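Local coordinates for surface presentation of antigens protein SpaK (Salmonella typhimurium, PDB 2FM8), which stores effectors in the bacterial cytoplasm as a type III secretion chaperone, keeping them secretion-competent for delivery into host cells at contact, at residues Gln2-Ala7 against Asp50-Trp55; Ser12-Ser17 against Thr117-Phe122; Gly87-Gly92 against Glu127-Ser132. All blocks are in the same frame, centred on the assembly; numbering follows the deposited sequence.

From the N terminus, interaction 1 is the first to open: it brings the approach to helix 6-17 against the start of strand 51-57, closing a loop of 42 residues that holds most of that helix and two strands. Before it closes, interaction 2 has opened farther along the same helix. It ends on helix 112-132, so the two cross, and they touch where I54 packs on L119 and F122. Interaction 3 lies in series with interaction 1 but crosses interaction 2, opening before that contact closes and closing after it; both end on helix 112-132. Together they tie the two terminal helices to one another and to an antiparallel sheet.

Interaction 1: residues Gln2-Ala7 against Asp50-Trp55; sequences QHLDIA and DDVWIW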
loop_
_atom_site.group_PDB
_atom_site.type_symbol
_atom_site.label_atom_id
_atom_site.label_comp_id
_atom_site.label_asym_id
_atom_site.label_seq_id
_atom_site.Cartn_x
_atom_site.Cartn_y
_atom_site.Cartn_z
ATOM N N GLN A 2 33.239 13.225 -1.853
ATOM C CA GLN A 2 33.348 14.685 -1.771
ATOM C C GLN A 2 34.295 15.197 -2.869
ATOM O O GLN A 2 34.189 16.332 -3.334
ATOM C CB GLN A 2 33.914 15.065 -0.393
ATOM C CG GLN A 2 33.170 16.180 0.310
ATOM C CD GLN A 2 31.770 15.767 0.726
ATOM O OE1 GLN A 2 30.786 16.246 0.161
ATOM N NE2 GLN A 2 31.671 14.870 1.715
ATOM N N HIS A 3 35.260 14.350 -3.219
ATOM C CA HIS A 3 36.033 14.461 -4.444
ATOM C C HIS A 3 35.450 13.491 -5.498
ATOM O O HIS A 3 36.059 13.287 -6.555
ATOM C CB HIS A 3 37.492 14.097 -4.124
ATOM C CG HIS A 3 38.502 14.659 -5.081
ATOM N ND1 HIS A 3 38.988 13.942 -6.159
ATOM C CD2 HIS A 3 39.147 15.852 -5.100
ATOM C CE1 HIS A 3 39.878 14.677 -6.807
ATOM N NE2 HIS A 3 39.992 15.839 -6.186
ATOM N N LEU A 4 34.274 12.906 -5.227
ATOM C CA LEU A 4 33.773 11.771 -6.035
ATOM C C LEU A 4 33.354 12.197 -7.435
ATOM O O LEU A 4 32.515 13.078 -7.597
ATOM C CB LEU A 4 32.588 11.057 -5.370
ATOM C CG LEU A 4 31.997 9.915 -6.235
ATOM C CD1 LEU A 4 32.937 8.724 -6.291
ATOM C CD2 LEU A 4 30.671 9.471 -5.751
ATOM N N ASP A 5 33.918 11.548 -8.446
ATOM C CA ASP A 5 33.559 11.842 -9.818
ATOM C C ASP A 5 32.689 10.696 -10.312
ATOM O O ASP A 5 33.191 9.617 -10.622
ATOM C CB ASP A 5 34.817 12.004 -10.669
ATOM C CG ASP A 5 34.525 12.540 -12.067
ATOM O OD1 ASP A 5 33.387 12.442 -12.576
ATOM O OD2 ASP A 5 35.459 13.077 -12.668
ATOM N N ILE A 6 31.381 10.934 -10.377
ATOM C CA ILE A 6 30.428 9.874 -10.741
ATOM C C ILE A 6 30.576 9.398 -12.209
ATOM O O ILE A 6 30.515 8.200 -12.496
ATOM C CB ILE A 6 28.955 10.266 -10.364
ATOM C CG1 ILE A 6 28.021 9.056 -10.466
ATOM C CG2 ILE A 6 28.422 11.400 -11.221
ATOM C CD1 ILE A 6 28.388 7.918 -9.553
ATOM N N ALA A 7 30.787 10.335 -13.132
ATOM C CA ALA A 7 31.061 9.970 -14.518
ATOM C C ALA A 7 32.257 9.012 -14.596
ATOM O O ALA A 7 32.207 8.007 -15.307
ATOM C CB ALA A 7 31.307 11.216 -15.384
ATOM N N ASP A 50 25.536 14.249 -1.780
ATOM C CA ASP A 50 26.475 13.225 -1.310
ATOM C C ASP A 50 25.900 11.794 -1.144
ATOM O O ASP A 50 26.545 10.947 -0.534
ATOM C CB ASP A 50 27.137 13.686 -0.005
ATOM C CG ASP A 50 27.924 14.984 -0.177
ATOM O OD1 ASP A 50 28.608 15.121 -1.222
ATOM O OD2 ASP A 50 27.849 15.854 0.725
ATOM N N ASP A 51 24.707 11.535 -1.684
ATOM C CA ASP A 51 24.168 10.184 -1.786
ATOM C C ASP A 51 24.208 9.795 -3.262
ATOM O O ASP A 51 23.785 10.565 -4.109
ATOM C CB ASP A 51 22.711 10.132 -1.335
ATOM C CG ASP A 51 22.519 10.450 0.144
ATOM O OD1 ASP A 51 23.279 9.939 0.975
ATOM O OD2 ASP A 51 21.567 11.185 0.471
ATOM N N VAL A 52 24.707 8.605 -3.558
ATOM C CA VAL A 52 24.598 8.059 -4.899
ATOM C C VAL A 52 23.374 7.141 -5.025
ATOM O O VAL A 52 23.239 6.165 -4.295
ATOM C CB VAL A 52 25.860 7.325 -5.309
ATOM C CG1 VAL A 52 25.688 6.720 -6.692
ATOM C CG2 VAL A 52 27.035 8.310 -5.314
ATOM N N TRP A 53 22.492 7.482 -5.956
ATOM C CA TRP A 53 21.315 6.698 -6.242
ATOM C C TRP A 53 21.352 6.036 -7.627
ATOM O O TRP A 53 21.716 6.659 -8.631
ATOM C CB TRP A 53 20.085 7.600 -6.199
ATOM C CG TRP A 53 19.685 8.100 -4.852
ATOM C CD1 TRP A 53 20.099 9.240 -4.267
ATOM C CD2 TRP A 53 18.742 7.500 -3.949
ATOM N NE1 TRP A 53 19.504 9.397 -3.062
ATOM C CE2 TRP A 53 18.655 8.344 -2.835
ATOM C CE3 TRP A 53 17.961 6.340 -3.980
ATOM C CZ2 TRP A 53 17.824 8.064 -1.740
ATOM C CZ3 TRP A 53 17.135 6.052 -2.887
ATOM C CH2 TRP A 53 17.069 6.909 -1.791
ATOM N N ILE A 54 20.932 4.776 -7.675
ATOM C CA ILE A 54 20.663 4.086 -8.943
ATOM C C ILE A 54 19.169 3.817 -8.946
ATOM O O ILE A 54 18.630 3.328 -7.938
ATOM C CB ILE A 54 21.439 2.752 -9.041
ATOM C CG1 ILE A 54 22.945 2.978 -8.949
ATOM C CG2 ILE A 54 21.122 1.988 -10.349
ATOM C CD1 ILE A 54 23.707 1.662 -8.645
ATOM N N TRP A 55 18.482 4.144 -10.031
ATOM C CA TRP A 55 17.051 3.873 -10.070
ATOM C C TRP A 55 16.534 3.656 -11.479
ATOM O O TRP A 55 17.237 3.893 -12.451
ATOM C CB TRP A 55 16.268 4.969 -9.364
ATOM C CG TRP A 55 15.972 6.192 -10.167
ATOM C CD1 TRP A 55 14.809 6.470 -10.882
ATOM C CD2 TRP A 55 16.807 7.322 -10.324
ATOM N NE1 TRP A 55 14.894 7.704 -11.459
ATOM C CE2 TRP A 55 16.113 8.250 -11.146
ATOM C CE3 TRP A 55 18.068 7.650 -9.850
ATOM C CZ2 TRP A 55 16.642 9.470 -11.495
ATOM C CZ3 TRP A 55 18.598 8.856 -10.200
ATOM C CH2 TRP A 55 17.891 9.764 -11.011
#
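Q2 and D50 have their CA atoms 7.0 Å apart, and the two backbones stand farther off at I6 and V52, where the CA atoms of the pair are 8.5 Å apart, so the contact is carried by side chains. V52 does most of the work on the strand side. Its two methyls are divided between two partners: CG1 lies anti to the backbone N (chi1 178°) and heads for I6, in the first turn of helix 6-17, whereas CG2 turns to L4. The first approach is tip to tip, with I6 CD1 4.1 Å from V52 CG1. In the second the side chains cross at about a right angle, and L4 CD2 comes within 3.8 Å of V52 CG2. L4 extends its chain away from its own backbone N (chi1 177°), which carries the methyl across to the valine.

The arrangement belongs to the α/β fold of class I type III secretion chaperones, in which an N-terminal helix packs against an antiparallel sheet. D50 sits in the tight turn joining strands 43-48 and 51-57, and V52 is among the first residues of the latter strand. I6 also touches V47 on the neighbouring strand and V52 reaches L109, so both arms of this hairpin and a later loop take part in the apolar cluster. The opposite face of the strand has another role: W53 and W55 pack on apolar side chains of the chain of another protein, and W53 also meets G86 of the second subunit.

Toward the turn the character changes from buried to exposed. The side-chain amide of Q2 comes up close to the carboxylate of D50, their planes 89° apart.

Interaction 2: residues Ser12-Ser17 against Thr117-Phe122; sequences SALEVS and TALNGF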
loop_
_atom_site.group_PDB
_atom_site.type_symbol
_atom_site.label_atom_id
_atom_site.label_comp_id
_atom_site.label_asym_id
_atom_site.label_seq_id
_atom_site.Cartn_x
_atom_site.Cartn_y
_atom_site.Cartn_z
ATOM N N SER A 12 34.338 3.626 -15.527
ATOM C CA SER A 12 35.179 2.553 -15.070
ATOM C C SER A 12 34.418 1.253 -14.826
ATOM O O SER A 12 34.890 0.180 -15.211
ATOM C CB SER A 12 35.873 2.979 -13.795
ATOM O OG SER A 12 36.845 2.023 -13.473
ATOM N N ALA A 13 33.250 1.344 -14.190
ATOM C CA ALA A 13 32.402 0.168 -13.971
ATOM C C ALA A 13 31.964 -0.503 -15.262
ATOM O O ALA A 13 31.889 -1.738 -15.338
ATOM C CB ALA A 13 31.169 0.536 -13.142
ATOM N N LEU A 14 31.640 0.311 -16.257
ATOM C CA LEU A 14 31.170 -0.201 -17.533
ATOM C C LEU A 14 32.306 -0.855 -18.280
ATOM O O LEU A 14 32.087 -1.843 -18.977
ATOM C CB LEU A 14 30.529 0.903 -18.371
ATOM C CG LEU A 14 29.230 1.483 -17.800
ATOM C CD1 LEU A 14 28.815 2.665 -18.671
ATOM C CD2 LEU A 14 28.105 0.452 -17.703
ATOM N N GLU A 15 33.522 -0.339 -18.093
ATOM C CA GLU A 15 34.711 -0.964 -18.646
ATOM C C GLU A 15 34.953 -2.316 -18.006
ATOM O O GLU A 15 35.142 -3.290 -18.724
ATOM C CB GLU A 15 35.949 -0.075 -18.454
ATOM C CG GLU A 15 37.183 -0.583 -19.218
ATOM C CD GLU A 15 38.368 0.382 -19.115
ATOM O OE1 GLU A 15 38.455 1.122 -18.091
ATOM O OE2 GLU A 15 39.199 0.406 -20.053
ATOM N N VAL A 16 34.930 -2.377 -16.668
ATOM C CA VAL A 16 35.016 -3.669 -15.948
ATOM C C VAL A 16 33.961 -4.683 -16.492
ATOM O O VAL A 16 34.237 -5.864 -16.652
ATOM C CB VAL A 16 34.790 -3.497 -14.407
ATOM C CG1 VAL A 16 34.629 -4.869 -13.685
ATOM C CG2 VAL A 16 35.918 -2.689 -13.772
ATOM N N SER A 17 32.766 -4.192 -16.787
ATOM C CA SER A 17 31.661 -5.039 -17.259
ATOM C C SER A 17 31.853 -5.515 -18.693
ATOM O O SER A 17 31.154 -6.424 -19.124
ATOM C CB SER A 17 30.332 -4.280 -17.166
ATOM O OG SER A 17 30.030 -4.003 -15.821
ATOM N N THR A 117 29.809 -4.082 -9.533
ATOM C CA THR A 117 29.007 -5.050 -8.784
ATOM C C THR A 117 27.619 -4.490 -8.476
ATOM O O THR A 117 26.606 -5.188 -8.632
ATOM C CB THR A 117 29.722 -5.465 -7.484
ATOM O OG1 THR A 117 30.913 -6.208 -7.826
ATOM C CG2 THR A 117 28.820 -6.304 -6.573
ATOM N N ALA A 118 27.579 -3.229 -8.043
ATOM C CA ALA A 118 26.318 -2.566 -7.779
ATOM C C ALA A 118 25.479 -2.398 -9.050
ATOM O O ALA A 118 24.281 -2.630 -9.016
ATOM C CB ALA A 118 26.557 -1.188 -7.129
ATOM N N LEU A 119 26.090 -1.953 -10.151
ATOM C CA LEU A 119 25.323 -1.731 -11.379
ATOM C C LEU A 119 24.774 -3.016 -11.999
ATOM O O LEU A 119 23.648 -3.039 -12.496
ATOM C CB LEU A 119 26.151 -1.010 -12.459
ATOM C CG LEU A 119 26.410 0.487 -12.333
ATOM C CD1 LEU A 119 27.342 0.967 -13.503
ATOM C CD2 LEU A 119 25.143 1.260 -12.329
ATOM N N ASN A 120 25.588 -4.070 -12.012
ATOM C CA ASN A 120 25.165 -5.348 -12.573
ATOM C C ASN A 120 24.125 -6.012 -11.677
ATOM O O ASN A 120 23.186 -6.650 -12.162
ATOM C CB ASN A 120 26.375 -6.250 -12.766
ATOM C CG ASN A 120 27.206 -5.847 -13.978
ATOM O OD1 ASN A 120 26.780 -6.035 -15.123
ATOM N ND2 ASN A 120 28.370 -5.281 -13.735
ATOM N N GLY A 121 24.295 -5.844 -10.364
ATOM C CA GLY A 121 23.323 -6.328 -9.408
ATOM C C GLY A 121 21.980 -5.624 -9.587
ATOM O O GLY A 121 20.926 -6.259 -9.590
ATOM N N PHE A 122 22.026 -4.312 -9.751
ATOM C CA PHE A 122 20.826 -3.541 -10.045
ATOM C C PHE A 122 20.178 -4.012 -11.331
ATOM O O PHE A 122 18.982 -4.186 -11.379
ATOM C CB PHE A 122 21.080 -2.037 -10.107
ATOM C CG PHE A 122 19.812 -1.230 -10.128
ATOM C CD1 PHE A 122 19.252 -0.763 -8.952
ATOM C CD2 PHE A 122 19.157 -0.962 -11.322
ATOM C CE1 PHE A 122 18.049 -0.047 -8.962
ATOM C CE2 PHE A 122 17.974 -0.234 -11.342
ATOM C CZ PHE A 122 17.422 0.219 -10.156
#
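A13 and L119 form the tight apolar half of this contact, A13 CB meeting L119 CD1 at 3.9 Å. The axes of the two helical segments are 9.9 Å apart at their closest and cross at -69°. L14 adds its CD2 to the same methyl, L119 CD1, at 4.3 Å. L119 also touches I45 and I54 of the sheet.

One turn on, the packing becomes polar. N120 ND2 donates to S17 OG over 3.0 Å, with a nearly straight N-H...O angle of 167°, and the hydroxyl oxygen lies close to the plane of the amide. S116 reinforces the junction, its OG hydrogen-bonding to both S17 OG and A13 O, and its carbonyl oxygen to N120 ND2. The other end of the amide, OD1, is held by a polar side chain of the chain of another protein. The loose side is that of V16, an exposed residue that touches no residue of 117-122 and rests on E113 and S116. Two terminal helices laid crosswise on one face of an antiparallel sheet are typical of the class I type III secretion chaperone fold.

Interaction 3: residues Gly87-Gly92 against Glu127-Ser132; sequences GQLLLG and EVFSRS
F129 gives up the most surface here, 59 Å², and it is met by two leucines spaced two residues apart, L89 and L91. The phenylalanine reaches out from helix 112-132 with CG anti to its carbonyl carbon (chi1 -83°), which sends the far end of the ring toward the segment 87-92. The leucines then take the two ring carbons that flank CZ. L89 CD1 lies 3.9 Å from F129 CE2, the closer of the two approaches, and L91 CD2 lies 4.4 Å from F129 CE1. Both methyls approach obliquely from the same side of the ring plane, one near each of the carbons beside CZ. The contact is wholly apolar, with no hydrogen bond between the segments. The backbones remain well apart, with 10.5 Å between the CA atoms of L91 and F129.

Here the ring joins the C-terminal helix to the edge strand of the antiparallel sheet, in an α/β fold of the kind found in class I secretion chaperones. L91 belongs to strand 90-94, the last strand on this side within the chain, and L89 comes just before it. Helix 62-78 supplies a further wall, T76 and I77 touching F129 while I73 touches L91; L100 on the adjoining strand meets both F129 and L89, and A102 of that strand also touches L89. The intervening residue, L90, serves the assembly, packing on L90 of the second subunit, and L91 extends to L74 of that subunit. Core and dimer interface are therefore built from neighbouring residues of one short segment.

At the end of helix 112-132, S132 OG hydrogen-bonds to E72 OE2, a polar link to helix 62-78.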
loop_
_atom_site.group_PDB
_atom_site.type_symbol
_atom_site.label_atom_id
_atom_site.label_comp_id
_atom_site.label_asym_id
_atom_site.label_seq_id
_atom_site.Cartn_x
_atom_site.Cartn_y
_atom_site.Cartn_z
ATOM N N GLY A 87 20.581 -2.562 3.311
ATOM C CA GLY A 87 20.476 -3.931 2.811
ATOM C C GLY A 87 19.220 -4.211 1.999
ATOM O O GLY A 87 18.836 -5.364 1.826
ATOM N N GLN A 88 18.609 -3.152 1.464
ATOM C CA GLN A 88 17.347 -3.268 0.806
ATOM C C GLN A 88 17.100 -2.205 -0.268
ATOM O O GLN A 88 17.348 -1.022 -0.059
ATOM C CB GLN A 88 16.229 -3.217 1.868
ATOM C CG GLN A 88 15.175 -4.221 1.650
ATOM C CD GLN A 88 14.192 -4.333 2.801
ATOM O OE1 GLN A 88 14.257 -5.276 3.601
ATOM N NE2 GLN A 88 13.237 -3.407 2.855
ATOM N N LEU A 89 16.609 -2.649 -1.426
ATOM C CA LEU A 89 16.084 -1.732 -2.449
ATOM C C LEU A 89 14.824 -1.049 -1.942
ATOM O O LEU A 89 14.131 -1.571 -1.065
ATOM C CB LEU A 89 15.769 -2.491 -3.745
ATOM C CG LEU A 89 16.974 -3.141 -4.455
ATOM C CD1 LEU A 89 16.607 -4.167 -5.471
ATOM C CD2 LEU A 89 17.823 -2.093 -5.112
ATOM N N LEU A 90 14.540 0.131 -2.493
ATOM C CA LEU A 90 13.389 0.967 -2.106
ATOM C C LEU A 90 12.493 1.116 -3.317
ATOM O O LEU A 90 12.939 1.018 -4.453
ATOM C CB LEU A 90 13.843 2.377 -1.649
ATOM C CG LEU A 90 14.832 2.420 -0.485
ATOM C CD1 LEU A 90 15.242 3.822 -0.127
ATOM C CD2 LEU A 90 14.273 1.740 0.764
ATOM N N LEU A 91 11.223 1.369 -3.063
ATOM C CA LEU A 91 10.251 1.643 -4.106
ATOM C C LEU A 91 9.704 3.048 -3.950
ATOM O O LEU A 91 9.297 3.432 -2.884
ATOM C CB LEU A 91 9.094 0.652 -4.045
ATOM C CG LEU A 91 9.480 -0.784 -4.323
ATOM C CD1 LEU A 91 8.328 -1.705 -3.901
ATOM C CD2 LEU A 91 9.818 -1.012 -5.785
ATOM N N GLY A 92 9.669 3.790 -5.025
ATOM C CA GLY A 92 8.957 5.054 -5.063
ATOM C C GLY A 92 8.079 5.116 -6.310
ATOM O O GLY A 92 7.721 4.098 -6.895
ATOM N N GLU A 127 15.537 -6.637 -14.030
ATOM C CA GLU A 127 14.905 -7.706 -14.785
ATOM C C GLU A 127 13.799 -8.370 -13.997
ATOM O O GLU A 127 12.695 -8.553 -14.488
ATOM C CB GLU A 127 15.915 -8.795 -15.197
ATOM C CG GLU A 127 16.324 -8.683 -16.588
ATOM C CD GLU A 127 17.331 -9.749 -17.047
ATOM O OE1 GLU A 127 17.053 -10.359 -18.096
ATOM O OE2 GLU A 127 18.362 -9.952 -16.379
ATOM N N VAL A 128 14.121 -8.736 -12.772
ATOM C CA VAL A 128 13.187 -9.454 -11.924
ATOM C C VAL A 128 11.971 -8.617 -11.539
ATOM O O VAL A 128 10.826 -9.073 -11.648
ATOM C CB VAL A 128 13.986 -10.040 -10.714
ATOM C CG1 VAL A 128 13.154 -10.311 -9.576
ATOM C CG2 VAL A 128 14.735 -11.312 -11.184
ATOM N N PHE A 129 12.197 -7.398 -11.065
ATOM C CA PHE A 129 11.066 -6.539 -10.681
ATOM C C PHE A 129 10.205 -6.192 -11.903
ATOM O O PHE A 129 9.002 -6.258 -11.835
ATOM C CB PHE A 129 11.546 -5.246 -10.012
ATOM C CG PHE A 129 11.839 -5.382 -8.539
ATOM C CD1 PHE A 129 10.899 -5.039 -7.609
ATOM C CD2 PHE A 129 13.081 -5.807 -8.104
ATOM C CE1 PHE A 129 11.156 -5.164 -6.231
ATOM C CE2 PHE A 129 13.367 -5.933 -6.752
ATOM C CZ PHE A 129 12.402 -5.624 -5.814
ATOM N N SER A 130 10.822 -5.834 -13.027
ATOM C CA SER A 130 10.026 -5.468 -14.205
ATOM C C SER A 130 9.164 -6.652 -14.703
ATOM O O SER A 130 7.992 -6.478 -15.050
ATOM C CB SER A 130 10.916 -4.844 -15.309
ATOM O OG SER A 130 11.704 -5.813 -15.949
ATOM N N ARG A 131 9.719 -7.863 -14.678
ATOM C CA ARG A 131 8.959 -9.060 -15.041
ATOM C C ARG A 131 7.862 -9.391 -14.041
ATOM O O ARG A 131 6.780 -9.832 -14.430
ATOM C CB ARG A 131 9.914 -10.271 -15.227
ATOM C CG ARG A 131 10.798 -10.157 -16.453
ATOM C CD ARG A 131 11.971 -11.073 -16.422
ATOM N NE ARG A 131 12.640 -11.097 -17.719
ATOM C CZ ARG A 131 13.353 -12.110 -18.192
ATOM N NH1 ARG A 131 13.545 -13.219 -17.480
ATOM N NH2 ARG A 131 13.843 -12.041 -19.418
ATOM N N SER A 132 8.115 -9.192 -12.752
ATOM C CA SER A 132 7.046 -9.379 -11.774
ATOM C C SER A 132 5.879 -8.400 -11.989
ATOM O O SER A 132 4.769 -8.674 -11.525
ATOM C CB SER A 132 7.531 -9.222 -10.323
ATOM O OG SER A 132 8.365 -10.292 -9.938
#